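Local coordinates for protein biofilm growth-associated repressor (Xylella fastidiosa, PDB 3PQJ) that represses transcription of an operon that includes its own gene by binding a palindromic AT-rich sequence spanning the -10 region of the blh promoter, at residues A[34-39]-A[76-81]. Numbering follows the deposited sequence.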
loop_
_atom_site.group_PDB
_atom_site.type_symbol
_atom_site.label_atom_id
_atom_site.label_comp_id
_atom_site.label_asym_id
_atom_site.label_seq_id
_atom_site.Cartn_x
_atom_site.Cartn_y
_atom_site.Cartn_z
ATOM N N GLU A 34 13.947 7.791 6.945
ATOM C CA GLU A 34 15.071 8.001 7.851
ATOM C C GLU A 34 15.849 9.278 7.577
ATOM O O GLU A 34 16.479 9.815 8.483
ATOM C CB GLU A 34 16.022 6.801 7.782
ATOM C CG GLU A 34 15.400 5.487 8.216
ATOM C CD GLU A 34 16.268 4.262 8.016
ATOM O OE1 GLU A 34 17.489 4.403 7.770
ATOM O OE2 GLU A 34 15.713 3.146 8.115
ATOM N N GLY A 35 15.833 9.719 6.330
ATOM C CA GLY A 35 16.534 10.911 5.871
ATOM C C GLY A 35 16.901 10.830 4.403
ATOM O O GLY A 35 16.490 9.902 3.694
ATOM N N GLU A 36 17.694 11.807 3.950
ATOM C CA GLU A 36 18.160 11.943 2.576
ATOM C C GLU A 36 19.337 11.010 2.305
ATOM O O GLU A 36 20.270 10.941 3.103
ATOM C CB GLU A 36 18.533 13.413 2.310
ATOM C CG GLU A 36 18.933 13.768 0.884
ATOM C CD GLU A 36 19.686 15.082 0.768
ATOM O OE1 GLU A 36 20.717 15.253 1.460
ATOM O OE2 GLU A 36 19.264 15.931 -0.049
ATOM N N PHE A 37 19.283 10.293 1.184
ATOM C CA PHE A 37 20.326 9.365 0.751
ATOM C C PHE A 37 20.671 9.621 -0.713
ATOM O O PHE A 37 19.778 9.904 -1.521
ATOM C CB PHE A 37 19.858 7.896 0.897
ATOM C CG PHE A 37 19.686 7.391 2.309
ATOM C CD1 PHE A 37 20.733 6.761 2.973
ATOM C CD2 PHE A 37 18.455 7.498 2.962
ATOM C CE1 PHE A 37 20.565 6.285 4.285
ATOM C CE2 PHE A 37 18.288 7.038 4.284
ATOM C CZ PHE A 37 19.338 6.423 4.933
ATOM N N SER A 38 21.962 9.463 -1.062
ATOM C CA SER A 38 22.454 9.558 -2.438
ATOM C C SER A 38 22.035 8.288 -3.158
ATOM O O SER A 38 21.655 7.308 -2.504
ATOM C CB SER A 38 23.983 9.655 -2.462
ATOM O OG SER A 38 24.634 8.441 -2.112
ATOM N N VAL A 39 22.166 8.270 -4.492
ATOM C CA VAL A 39 21.868 7.072 -5.285
ATOM C C VAL A 39 22.812 5.911 -4.848
ATOM O O VAL A 39 22.361 4.769 -4.688
ATOM C CB VAL A 39 21.924 7.368 -6.808
ATOM C CG1 VAL A 39 21.507 6.156 -7.619
ATOM C CG2 VAL A 39 21.044 8.566 -7.169
ATOM N N PHE A 76 20.886 13.196 -4.868
ATOM C CA PHE A 76 20.347 12.790 -3.570
ATOM C C PHE A 76 18.849 12.700 -3.657
ATOM O O PHE A 76 18.214 13.577 -4.251
ATOM C CB PHE A 76 20.689 13.823 -2.485
ATOM C CG PHE A 76 22.155 13.941 -2.172
ATOM C CD1 PHE A 76 22.712 13.229 -1.118
ATOM C CD2 PHE A 76 22.983 14.770 -2.932
ATOM C CE1 PHE A 76 24.077 13.320 -0.843
ATOM C CE2 PHE A 76 24.347 14.863 -2.653
ATOM C CZ PHE A 76 24.884 14.141 -1.606
ATOM N N TYR A 77 18.278 11.681 -3.012
ATOM C CA TYR A 77 16.831 11.484 -2.968
ATOM C C TYR A 77 16.285 11.729 -1.568
ATOM O O TYR A 77 16.918 11.364 -0.573
ATOM C CB TYR A 77 16.456 10.091 -3.470
ATOM C CG TYR A 77 16.434 9.993 -4.977
ATOM C CD1 TYR A 77 15.247 10.154 -5.686
ATOM C CD2 TYR A 77 17.596 9.730 -5.700
ATOM C CE1 TYR A 77 15.214 10.046 -7.076
ATOM C CE2 TYR A 77 17.580 9.639 -7.094
ATOM C CZ TYR A 77 16.382 9.793 -7.779
ATOM O OH TYR A 77 16.345 9.703 -9.155
ATOM N N ARG A 78 15.115 12.364 -1.502
ATOM C CA ARG A 78 14.431 12.708 -0.256
ATOM C C ARG A 78 12.959 12.381 -0.396
ATOM O O ARG A 78 12.389 12.584 -1.454
ATOM C CB ARG A 78 14.599 14.213 0.018
ATOM C CG ARG A 78 14.343 14.646 1.441
ATOM C CD ARG A 78 14.558 16.137 1.580
ATOM N NE ARG A 78 14.454 16.574 2.972
ATOM C CZ ARG A 78 15.473 16.608 3.832
ATOM N NH1 ARG A 78 16.689 16.235 3.448
ATOM N NH2 ARG A 78 15.284 17.019 5.079
ATOM N N LEU A 79 12.336 11.907 0.674
ATOM C CA LEU A 79 10.901 11.618 0.687
ATOM C C LEU A 79 10.153 12.900 1.077
ATOM O O LEU A 79 10.418 13.478 2.138
ATOM C CB LEU A 79 10.579 10.445 1.649
ATOM C CG LEU A 79 9.145 9.937 1.700
ATOM C CD1 LEU A 79 8.840 9.093 0.485
ATOM C CD2 LEU A 79 8.921 9.131 2.930
ATOM N N THR A 80 9.232 13.346 0.217
ATOM C CA THR A 80 8.496 14.584 0.472
ATOM C C THR A 80 7.043 14.402 0.871
ATOM O O THR A 80 6.482 15.274 1.533
ATOM C CB THR A 80 8.672 15.568 -0.677
ATOM O OG1 THR A 80 8.191 14.972 -1.881
ATOM C CG2 THR A 80 10.116 16.026 -0.829
ATOM N N GLU A 81 6.420 13.294 0.444
ATOM C CA GLU A 81 5.028 13.044 0.766
ATOM C C GLU A 81 4.946 12.466 2.172
ATOM O O GLU A 81 5.348 11.317 2.400
ATOM C CB GLU A 81 4.365 12.130 -0.289
ATOM C CG GLU A 81 2.875 11.878 -0.110
ATOM C CD GLU A 81 2.035 13.121 0.136
ATOM O OE1 GLU A 81 1.737 13.851 -0.835
ATOM O OE2 GLU A 81 1.687 13.373 1.310
HETATM O O HOH W 1 17.144 15.391 -1.602
#
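Phe-37 and Tyr-77 form an antiparallel hydrogen-bonded pair that closes the tight side of this contact. Tyr-77 N donates to Phe-37 O at 2.8 Å. The return bond, Phe-37 N to Tyr-77 O, spans 3.1 Å. On the face carrying the Phe-37 and Tyr-77 side chains, Val-39 CG2 meets the edge of the Tyr-77 ring, 3.6 Å from Tyr-77 CE2. Leu-42 of helix 39-46 touches both aromatic residues, and Arg-61 NH1 hydrogen-bonds Tyr-77 OH. Strand 37-38 pairs as a short edge strand with strand 75-79 of the beta-hairpin, the wing of the ArsR-type winged helix. Ser-38 is the N-cap of helix 39-46, which opens the predicted helix-turn-helix; its OG bonds Glu-41 N. The face of Ser-38 and Phe-76 is more mixed. Glu-36 CG is anti to the backbone N (chi1 -175°), which carries the carboxylate across to Phe-76. Glu-36 OE2 is 3.5 Å from Phe-76 CB, and the carboxylate plane is 31° from that of the Phe-76 ring. Arg-69 serves both, by a salt bridge to Glu-36 OE1 and a cation-pi contact with the ring. The solvent side is looser. A water donates to Glu-36 OE2 at 2.7 Å and weakly to Phe-76 O. Exposed Arg-78 brings NH1 to 3.6 Å from Glu-36 CB, but Arg-78 NH1 stays 4.4 Å from Glu-36 OE2, too far for a salt bridge.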